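PDB 4OD7: Thiol:disulfide interchange protein from Proteus mirabilis, which probably acts as a periplasmic dithiol oxidase of the DsbA type, passing a disulfide to folding proteins through a redox-active thioredoxin-like domain. Local coordinates for residues A[22-27]-A[152-157]; A[158-163]-A[184-189]; A[16-21]-A[144-149]. The protein carries 1 engineered substitution. All coordinates share one frame; numbering follows the deposited sequence.

Interaction 1 (A[22-27]-A[152-157])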
loop_
_atom_site.group_PDB
_atom_site.type_symbol
_atom_site.label_atom_id
_atom_site.label_comp_id
_atom_site.label_asym_id
_atom_site.label_seq_id
_atom_site.Cartn_x
_atom_site.Cartn_y
_atom_site.Cartn_z
ATOM N N PRO A 22 -0.166 2.728 -13.138
ATOM C CA PRO A 22 -1.184 3.612 -12.572
ATOM C C PRO A 22 -0.609 4.992 -12.207
ATOM O O PRO A 22 0.612 5.105 -12.033
ATOM C CB PRO A 22 -1.627 2.854 -11.331
ATOM C CG PRO A 22 -1.318 1.472 -11.620
ATOM C CD PRO A 22 -0.105 1.446 -12.429
ATOM N N GLN A 23 -1.445 6.022 -12.089
ATOM C CA GLN A 23 -0.927 7.390 -11.808
ATOM C C GLN A 23 -0.317 7.453 -10.371
ATOM O O GLN A 23 0.645 8.196 -10.103
ATOM C CB GLN A 23 -2.024 8.434 -11.963
ATOM C CG GLN A 23 -2.259 8.924 -13.366
ATOM C CD GLN A 23 -3.542 9.711 -13.459
ATOM O OE1 GLN A 23 -4.629 9.134 -13.494
ATOM N NE2 GLN A 23 -3.434 11.033 -13.444
ATOM N N VAL A 24 -0.934 6.713 -9.452
ATOM C CA VAL A 24 -0.392 6.537 -8.097
ATOM C C VAL A 24 -0.265 5.032 -7.716
ATOM O O VAL A 24 -1.244 4.298 -7.750
ATOM C CB VAL A 24 -1.253 7.258 -7.031
ATOM C CG1 VAL A 24 -0.599 7.109 -5.659
ATOM C CG2 VAL A 24 -1.401 8.741 -7.343
ATOM N N VAL A 25 0.939 4.582 -7.356
ATOM C CA VAL A 25 1.144 3.222 -6.861
ATOM C C VAL A 25 1.712 3.254 -5.426
ATOM O O VAL A 25 2.807 3.745 -5.191
ATOM C CB VAL A 25 2.102 2.403 -7.719
ATOM C CG1 VAL A 25 2.129 0.957 -7.210
ATOM C CG2 VAL A 25 1.693 2.447 -9.210
ATOM N N GLU A 26 0.938 2.695 -4.506
ATOM C CA GLU A 26 1.250 2.535 -3.093
ATOM C C GLU A 26 1.865 1.136 -2.842
ATOM O O GLU A 26 1.390 0.144 -3.382
ATOM C CB GLU A 26 -0.048 2.707 -2.314
ATOM C CG GLU A 26 -0.699 4.078 -2.403
ATOM C CD GLU A 26 -2.064 4.192 -1.661
ATOM O OE1 GLU A 26 -2.388 3.373 -0.808
ATOM O OE2 GLU A 26 -2.902 5.049 -2.014
ATOM N N PHE A 27 2.925 1.071 -2.034
ATOM C CA PHE A 27 3.564 -0.179 -1.635
ATOM C C PHE A 27 3.567 -0.290 -0.101
ATOM O O PHE A 27 4.014 0.626 0.597
ATOM C CB PHE A 27 4.984 -0.210 -2.161
ATOM C CG PHE A 27 5.074 -0.217 -3.653
ATOM C CD1 PHE A 27 5.109 -1.394 -4.361
ATOM C CD2 PHE A 27 5.173 0.970 -4.352
ATOM C CE1 PHE A 27 5.211 -1.358 -5.760
ATOM C CE2 PHE A 27 5.270 0.990 -5.732
ATOM C CZ PHE A 27 5.290 -0.160 -6.428
ATOM N N PRO A 152 6.419 2.044 4.080
ATOM C CA PRO A 152 5.497 2.467 3.013
ATOM C C PRO A 152 6.207 3.213 1.872
ATOM O O PRO A 152 7.200 3.870 2.114
ATOM C CB PRO A 152 4.538 3.376 3.778
ATOM C CG PRO A 152 5.239 3.857 4.935
ATOM C CD PRO A 152 6.149 2.760 5.346
ATOM N N ALA A 153 5.747 3.085 0.642
ATOM C CA ALA A 153 6.363 3.814 -0.465
ATOM C C ALA A 153 5.294 4.174 -1.481
ATOM O O ALA A 153 4.362 3.436 -1.617
ATOM C CB ALA A 153 7.433 2.976 -1.097
ATOM N N MET A 154 5.427 5.295 -2.186
ATOM C CA MET A 154 4.428 5.712 -3.195
ATOM C C MET A 154 5.190 6.301 -4.396
ATOM O O MET A 154 6.167 7.035 -4.229
ATOM C CB MET A 154 3.440 6.737 -2.591
ATOM C CG MET A 154 2.212 7.070 -3.392
ATOM S SD MET A 154 1.184 8.354 -2.646
ATOM C CE MET A 154 0.519 7.519 -1.227
ATOM N N VAL A 155 4.826 5.885 -5.598
ATOM C CA VAL A 155 5.481 6.377 -6.802
ATOM C C VAL A 155 4.440 6.994 -7.712
ATOM O O VAL A 155 3.337 6.454 -7.828
ATOM C CB VAL A 155 6.240 5.286 -7.499
ATOM C CG1 VAL A 155 6.925 5.847 -8.743
ATOM C CG2 VAL A 155 7.251 4.710 -6.511
ATOM N N ILE A 156 4.751 8.142 -8.308
ATOM C CA ILE A 156 3.750 8.853 -9.097
ATOM C C ILE A 156 4.135 8.922 -10.568
ATOM O O ILE A 156 5.273 9.207 -10.883
ATOM C CB ILE A 156 3.545 10.240 -8.523
ATOM C CG1 ILE A 156 2.979 10.082 -7.109
ATOM C CG2 ILE A 156 2.602 11.044 -9.387
ATOM C CD1 ILE A 156 3.003 11.314 -6.302
ATOM N N ASP A 157 3.169 8.628 -11.446
ATOM C CA ASP A 157 3.370 8.610 -12.897
ATOM C C ASP A 157 4.509 7.699 -13.352
ATOM O O ASP A 157 5.043 7.857 -14.472
ATOM C CB ASP A 157 3.584 10.033 -13.407
ATOM C CG ASP A 157 2.335 10.878 -13.269
ATOM O OD1 ASP A 157 1.222 10.308 -13.380
ATOM O OD2 ASP A 157 2.462 12.098 -13.021
HETATM O O HOH W 1 2.883 5.644 -10.287
#

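Interaction 2 (A[158-163]-A[184-189])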
loop_
_atom_site.group_PDB
_atom_site.type_symbol
_atom_site.label_atom_id
_atom_site.label_comp_id
_atom_site.label_asym_id
_atom_site.label_seq_id
_atom_site.Cartn_x
_atom_site.Cartn_y
_atom_site.Cartn_z
ATOM N N GLY A 158 4.819 6.709 -12.514
ATOM C CA GLY A 158 5.899 5.776 -12.771
ATOM C C GLY A 158 7.262 6.436 -12.834
ATOM O O GLY A 158 8.227 5.817 -13.270
ATOM N N LYS A 159 7.352 7.679 -12.362
ATOM C CA LYS A 159 8.543 8.519 -12.587
ATOM C C LYS A 159 9.058 9.225 -11.316
ATOM O O LYS A 159 10.267 9.425 -11.197
ATOM C CB LYS A 159 8.307 9.552 -13.714
ATOM C CG LYS A 159 7.416 10.744 -13.413
ATOM C CD LYS A 159 7.360 11.681 -14.641
ATOM C CE LYS A 159 5.923 12.099 -14.994
ATOM N NZ LYS A 159 5.807 13.164 -16.056
ATOM N N TYR A 160 8.183 9.586 -10.377
ATOM C CA TYR A 160 8.611 10.306 -9.172
ATOM C C TYR A 160 8.383 9.481 -7.922
ATOM O O TYR A 160 7.265 9.066 -7.665
ATOM C CB TYR A 160 7.857 11.628 -8.993
ATOM C CG TYR A 160 7.845 12.575 -10.182
ATOM C CD1 TYR A 160 9.023 13.163 -10.628
ATOM C CD2 TYR A 160 6.657 12.890 -10.853
ATOM C CE1 TYR A 160 9.029 14.045 -11.697
ATOM C CE2 TYR A 160 6.654 13.775 -11.934
ATOM C CZ TYR A 160 7.851 14.348 -12.354
ATOM O OH TYR A 160 7.891 15.228 -13.429
ATOM N N LYS A 161 9.438 9.261 -7.143
ATOM C CA LYS A 161 9.301 8.589 -5.858
ATOM C C LYS A 161 9.223 9.588 -4.713
ATOM O O LYS A 161 10.146 10.378 -4.475
ATOM C CB LYS A 161 10.442 7.598 -5.655
ATOM C CG LYS A 161 10.302 6.760 -4.412
ATOM C CD LYS A 161 11.437 5.783 -4.257
ATOM C CE LYS A 161 11.154 4.590 -5.211
ATOM N NZ LYS A 161 12.050 3.398 -5.092
ATOM N N MET A 162 8.091 9.559 -4.016
ATOM C CA MET A 162 7.904 10.366 -2.815
ATOM C C MET A 162 9.006 10.198 -1.776
ATOM O O MET A 162 9.503 9.101 -1.559
ATOM C CB MET A 162 6.580 10.055 -2.145
ATOM C CG MET A 162 5.396 10.421 -2.945
ATOM S SD MET A 162 5.238 12.167 -3.281
ATOM C CE MET A 162 4.901 12.949 -1.715
ATOM N N LYS A 163 9.412 11.319 -1.199
ATOM C CA LYS A 163 10.350 11.365 -0.096
ATOM C C LYS A 163 9.612 11.671 1.196
ATOM O O LYS A 163 9.356 12.830 1.507
ATOM C CB LYS A 163 11.404 12.421 -0.364
ATOM C CG LYS A 163 12.688 12.155 0.316
ATOM C CD LYS A 163 13.769 13.110 -0.154
ATOM C CE LYS A 163 14.341 13.896 1.026
ATOM N NZ LYS A 163 15.306 13.135 1.834
ATOM N N ASN A 184 -0.683 15.898 -5.377
ATOM C CA ASN A 184 -1.518 16.569 -6.365
ATOM C C ASN A 184 -0.677 17.527 -7.225
ATOM O O ASN A 184 -0.990 17.766 -8.396
ATOM C CB ASN A 184 -2.620 17.369 -5.662
ATOM C CG ASN A 184 -3.700 16.512 -5.078
ATOM O OD1 ASN A 184 -3.742 15.309 -5.278
ATOM N ND2 ASN A 184 -4.575 17.131 -4.319
ATOM N N GLN A 185 0.421 18.034 -6.658
ATOM C CA GLN A 185 1.322 18.901 -7.402
ATOM C C GLN A 185 2.153 18.074 -8.357
ATOM O O GLN A 185 2.417 18.493 -9.473
ATOM C CB GLN A 185 2.228 19.707 -6.455
ATOM N N LEU A 186 2.544 16.887 -7.940
ATOM C CA LEU A 186 3.249 15.993 -8.830
ATOM C C LEU A 186 2.330 15.428 -9.889
ATOM O O LEU A 186 2.776 14.960 -10.941
ATOM C CB LEU A 186 3.814 14.841 -8.046
ATOM C CG LEU A 186 5.058 15.153 -7.245
ATOM C CD1 LEU A 186 5.118 14.247 -6.048
ATOM C CD2 LEU A 186 6.252 14.940 -8.126
ATOM N N LEU A 187 1.037 15.400 -9.592
ATOM C CA LEU A 187 0.094 14.898 -10.581
ATOM C C LEU A 187 -0.120 15.863 -11.737
ATOM O O LEU A 187 -0.208 15.433 -12.913
ATOM C CB LEU A 187 -1.233 14.579 -9.905
ATOM C CG LEU A 187 -1.232 13.293 -9.082
ATOM C CD1 LEU A 187 -2.558 13.180 -8.393
ATOM C CD2 LEU A 187 -0.929 12.057 -9.958
ATOM N N MET A 188 -0.228 17.155 -11.417
ATOM C CA MET A 188 -0.361 18.183 -12.459
ATOM C C MET A 188 0.944 18.386 -13.237
ATOM O O MET A 188 0.988 19.207 -14.151
ATOM C CB MET A 188 -0.830 19.529 -11.879
ATOM C CG MET A 188 -2.303 19.608 -11.398
ATOM S SD MET A 188 -3.613 19.220 -12.610
ATOM C CE MET A 188 -3.959 17.487 -12.238
ATOM N N LYS A 189 1.989 17.625 -12.908
ATOM C CA LYS A 189 3.302 17.807 -13.523
ATOM C C LYS A 189 3.582 16.831 -14.677
ATOM O O LYS A 189 3.746 15.624 -14.475
ATOM C CB LYS A 189 4.362 17.674 -12.442
ATOM C CG LYS A 189 5.772 18.034 -12.863
ATOM C CD LYS A 189 6.671 18.033 -11.639
ATOM C CE LYS A 189 8.148 18.284 -11.959
ATOM N NZ LYS A 189 8.567 19.684 -11.630
#

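Interaction 3 (A[16-21]-A[144-149])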
loop_
_atom_site.group_PDB
_atom_site.type_symbol
_atom_site.label_atom_id
_atom_site.label_comp_id
_atom_site.label_asym_id
_atom_site.label_seq_id
_atom_site.Cartn_x
_atom_site.Cartn_y
_atom_site.Cartn_z
ATOM N N LYS A 16 14.781 4.351 -13.587
ATOM C CA LYS A 16 14.239 3.680 -14.777
ATOM C C LYS A 16 12.722 3.640 -14.663
ATOM O O LYS A 16 12.165 2.680 -14.146
ATOM C CB LYS A 16 14.763 2.256 -14.924
ATOM C CG LYS A 16 14.482 1.620 -16.296
ATOM C CD LYS A 16 14.944 0.170 -16.338
ATOM C CE LYS A 16 16.431 0.040 -16.040
ATOM N NZ LYS A 16 16.906 -1.368 -16.077
ATOM N N PRO A 17 12.046 4.638 -15.218
ATOM C CA PRO A 17 10.601 4.785 -15.016
ATOM C C PRO A 17 9.781 3.645 -15.534
ATOM O O PRO A 17 10.296 2.826 -16.287
ATOM C CB PRO A 17 10.242 6.034 -15.804
ATOM C CG PRO A 17 11.398 6.322 -16.662
ATOM C CD PRO A 17 12.581 5.582 -16.198
ATOM N N VAL A 18 8.550 3.555 -15.051
ATOM C CA VAL A 18 7.647 2.475 -15.429
ATOM C C VAL A 18 6.484 3.019 -16.256
ATOM O O VAL A 18 5.620 3.753 -15.773
ATOM C CB VAL A 18 7.106 1.774 -14.228
ATOM C CG1 VAL A 18 6.124 0.682 -14.668
ATOM C CG2 VAL A 18 8.267 1.233 -13.438
ATOM N N ALA A 19 6.424 2.530 -17.474
ATOM C CA ALA A 19 5.388 2.883 -18.441
ATOM C C ALA A 19 4.098 2.141 -18.213
ATOM O O ALA A 19 4.104 1.010 -17.749
ATOM C CB ALA A 19 5.889 2.628 -19.847
ATOM N N GLY A 20 2.991 2.830 -18.436
ATOM C CA GLY A 20 1.672 2.235 -18.280
ATOM C C GLY A 20 1.465 1.723 -16.887
ATOM O O GLY A 20 0.866 0.665 -16.674
ATOM N N ALA A 21 2.016 2.473 -15.945
ATOM C CA ALA A 21 1.761 2.266 -14.538
ATOM C C ALA A 21 0.566 3.113 -14.180
ATOM O O ALA A 21 0.302 4.107 -14.838
ATOM C CB ALA A 21 2.969 2.648 -13.691
ATOM N N THR A 144 9.278 -5.093 -8.228
ATOM C CA THR A 144 10.513 -5.107 -9.004
ATOM C C THR A 144 10.737 -3.843 -9.877
ATOM O O THR A 144 11.777 -3.199 -9.784
ATOM C CB THR A 144 10.558 -6.374 -9.888
ATOM O OG1 THR A 144 10.650 -7.512 -9.042
ATOM C CG2 THR A 144 11.749 -6.399 -10.807
ATOM N N ASP A 145 9.753 -3.456 -10.683
ATOM C CA ASP A 145 9.948 -2.398 -11.673
ATOM C C ASP A 145 10.008 -1.006 -11.062
ATOM O O ASP A 145 10.529 -0.067 -11.670
ATOM C CB ASP A 145 8.816 -2.394 -12.724
ATOM C CG ASP A 145 8.652 -3.719 -13.442
ATOM O OD1 ASP A 145 9.480 -4.633 -13.287
ATOM O OD2 ASP A 145 7.702 -3.825 -14.211
ATOM N N PHE A 146 9.497 -0.877 -9.854
ATOM C CA PHE A 146 9.560 0.382 -9.150
ATOM C C PHE A 146 10.714 0.371 -8.122
ATOM O O PHE A 146 10.894 1.337 -7.387
ATOM C CB PHE A 146 8.216 0.677 -8.483
ATOM C CG PHE A 146 7.110 0.996 -9.442
ATOM C CD1 PHE A 146 6.641 2.283 -9.548
ATOM C CD2 PHE A 146 6.547 0.023 -10.241
ATOM C CE1 PHE A 146 5.627 2.603 -10.431
ATOM C CE2 PHE A 146 5.538 0.332 -11.109
ATOM C CZ PHE A 146 5.082 1.633 -11.208
ATOM N N GLN A 147 11.496 -0.709 -8.109
ATOM C CA GLN A 147 12.619 -0.891 -7.183
ATOM C C GLN A 147 12.276 -0.568 -5.727
ATOM O O GLN A 147 12.912 0.287 -5.088
ATOM C CB GLN A 147 13.809 -0.029 -7.624
ATOM N N ILE A 148 11.269 -1.257 -5.203
ATOM C CA ILE A 148 10.786 -0.999 -3.849
ATOM C C ILE A 148 11.495 -1.912 -2.907
ATOM O O ILE A 148 11.373 -3.123 -3.017
ATOM C CB ILE A 148 9.282 -1.200 -3.738
ATOM C CG1 ILE A 148 8.573 -0.355 -4.798
ATOM C CG2 ILE A 148 8.783 -0.912 -2.284
ATOM C CD1 ILE A 148 8.886 1.104 -4.709
ATOM N N ASN A 149 12.242 -1.308 -1.992
ATOM C CA ASN A 149 13.056 -2.036 -1.037
ATOM C C ASN A 149 12.602 -1.796 0.385
ATOM O O ASN A 149 13.068 -2.459 1.286
ATOM C CB ASN A 149 14.523 -1.586 -1.142
ATOM C CG ASN A 149 15.205 -2.048 -2.415
ATOM O OD1 ASN A 149 15.007 -3.172 -2.880
ATOM N ND2 ASN A 149 16.027 -1.170 -2.983
HETATM O O HOH W 2 11.793 -0.449 -14.589
HETATM O O HOH W 3 12.355 1.829 -11.739
#

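Interaction 1 (A[22-27]-A[152-157])
V24 and M154 meet on one face of the sheet, the CG1 branch of V24 pressing against CG of M154 at 3.6 Å. The methionine leaves its strand with CG anti to the backbone N (chi1 -169°) and stays extended as far as SD. There it bends, which swings CE over to E26 CG at 3.8 Å. The side chain thus fills the groove flanked by V24 and E26, its outer part lying alongside the glutamate. Beyond this apolar stem OE1 of E26 forms a salt bridge with R60. V25, V155, F27 and A153 point to the other face. The small A153 offers a shallow place for the start of the F27 side chain (CB to CB 4.2 Å), while V155 CG2 approaches F27 CE2 obliquely. Strands 24-27 and 153-156 run antiparallel and belong to the central sheet of the thioredoxin fold. At one end P152, preceded by a cis peptide bond, is the cis-proline of this fold and packs against H34 and C35; C35 is one half of the redox-active pair whose other half is here the engineered S32, so the disulfide is absent. V25 and V155 form a hydrogen-bonded pair: V25 N points almost straight at V155 O (3.1 Å, 173°), and V155 N returns to V25 O at 3.0 Å. At the far end D157 N reaches Q23 O at 2.9 Å as the strand gives way to a turn. There the side chains of Q23 and D157 run alongside one another, their amide and carboxylate planes only 12° apart; contact is made by Q23 CG, 3.7 Å from D157 OD1, while Q23 OE1 accepts a hydrogen bond from K57 N.

Interaction 2 (A[158-163]-A[184-189])
This is a mainly apolar contact, in which the ring of Y160 and the thioether of M162 pack against L186 where strand 160-162 faces the last turn of helix 172-187. L186 divides its two methyls between them. CD2 stands over one face of the Y160 ring, 3.8 Å from the centroid and 29° off the normal, a CH-pi contact in which it comes closest to CD2 of the ring. CD1 turns instead to M162 SD at 3.5 Å. M162 is bent at both chi2 (-63°) and chi3, which brings SD to the leucine. The opposite face of the tyrosine is covered by its own neighbour: K159 CG lies 3.4 Å above the ring plane near the rim, so the ring is held between the leucine and the lysine. Farther out, the aliphatic part of K189 crosses the phenol end at about a right angle, K189 CE coming within 3.4 Å of Y160 OH. This side of the contact is more exposed, and K159 NZ lies 3.6 Å from K189 O. Y11 of strand 11-13 meets the Y160 ring with its plane steeply inclined and also touches L186 and K189. K159 and Y160 both face I156 of the adjacent strand, a classic beta bulge, set here in a thioredoxin-fold sheet with the C-terminal helix packed across it.

Interaction 3 (A[16-21]-A[144-149])
V18 sits on the ring of F146, and this is the tight half of the contact. Its CG2 stands over one face of the ring, 3.8 Å from the centroid and only 15° off the normal, while CG1 reaches F146 CE2 at 3.6 Å. With CG1 anti to the backbone N (chi1 178°), both methyls are directed at the ring, and the valine side chain crosses it at about a right angle. A21 adds a second approach from another direction: its CB lies in the ring plane, 3.4 Å from CZ at the edge. CG2 of V18 also comes to 3.2 Å from D145 O. Toward solvent the contact is looser and wet. The carbonyl oxygens K16 O and D145 O, both acceptors, cannot bond each other directly, and two waters bridge them by donating to each. Water 3 is held closely, 2.6 Å from both K16 O and D145 O, whereas water 2 makes longer bonds. After F146 the chain leaves helix 130-145 in a Schellman motif: Q147 takes a positive phi, and its N bonds T144 O at 3.0 Å. V18 and A21 lay the loop joining strands 11-13 and 24-28 against the C-terminal end of helix 130-145, with V18 also bonded through its backbone to G158, ahead of strand 160-162, and F146 packed inward on V25 of strand 24-28.

In the fold
Interaction 1 lies nearest the chain's centre, with the centres of interactions 2 and 3 each about 9 Å from it and about 14 Å from each other. Interactions 1 and 2 share the central sheet through the consecutive strands 153-156 and 160-162, and I156 packs on L186 between them. Interactions 1 and 3 cross along the chain: 16-21 opens first, 22-27 follows, and after a mostly helical stretch 144-149 and 152-157 close them in the same order. Interaction 2 comes after both, in series. F146 packs on V155 and F27. Together they join the N-terminal part of the thioredoxin-like domain to its C-terminal strands and last helix.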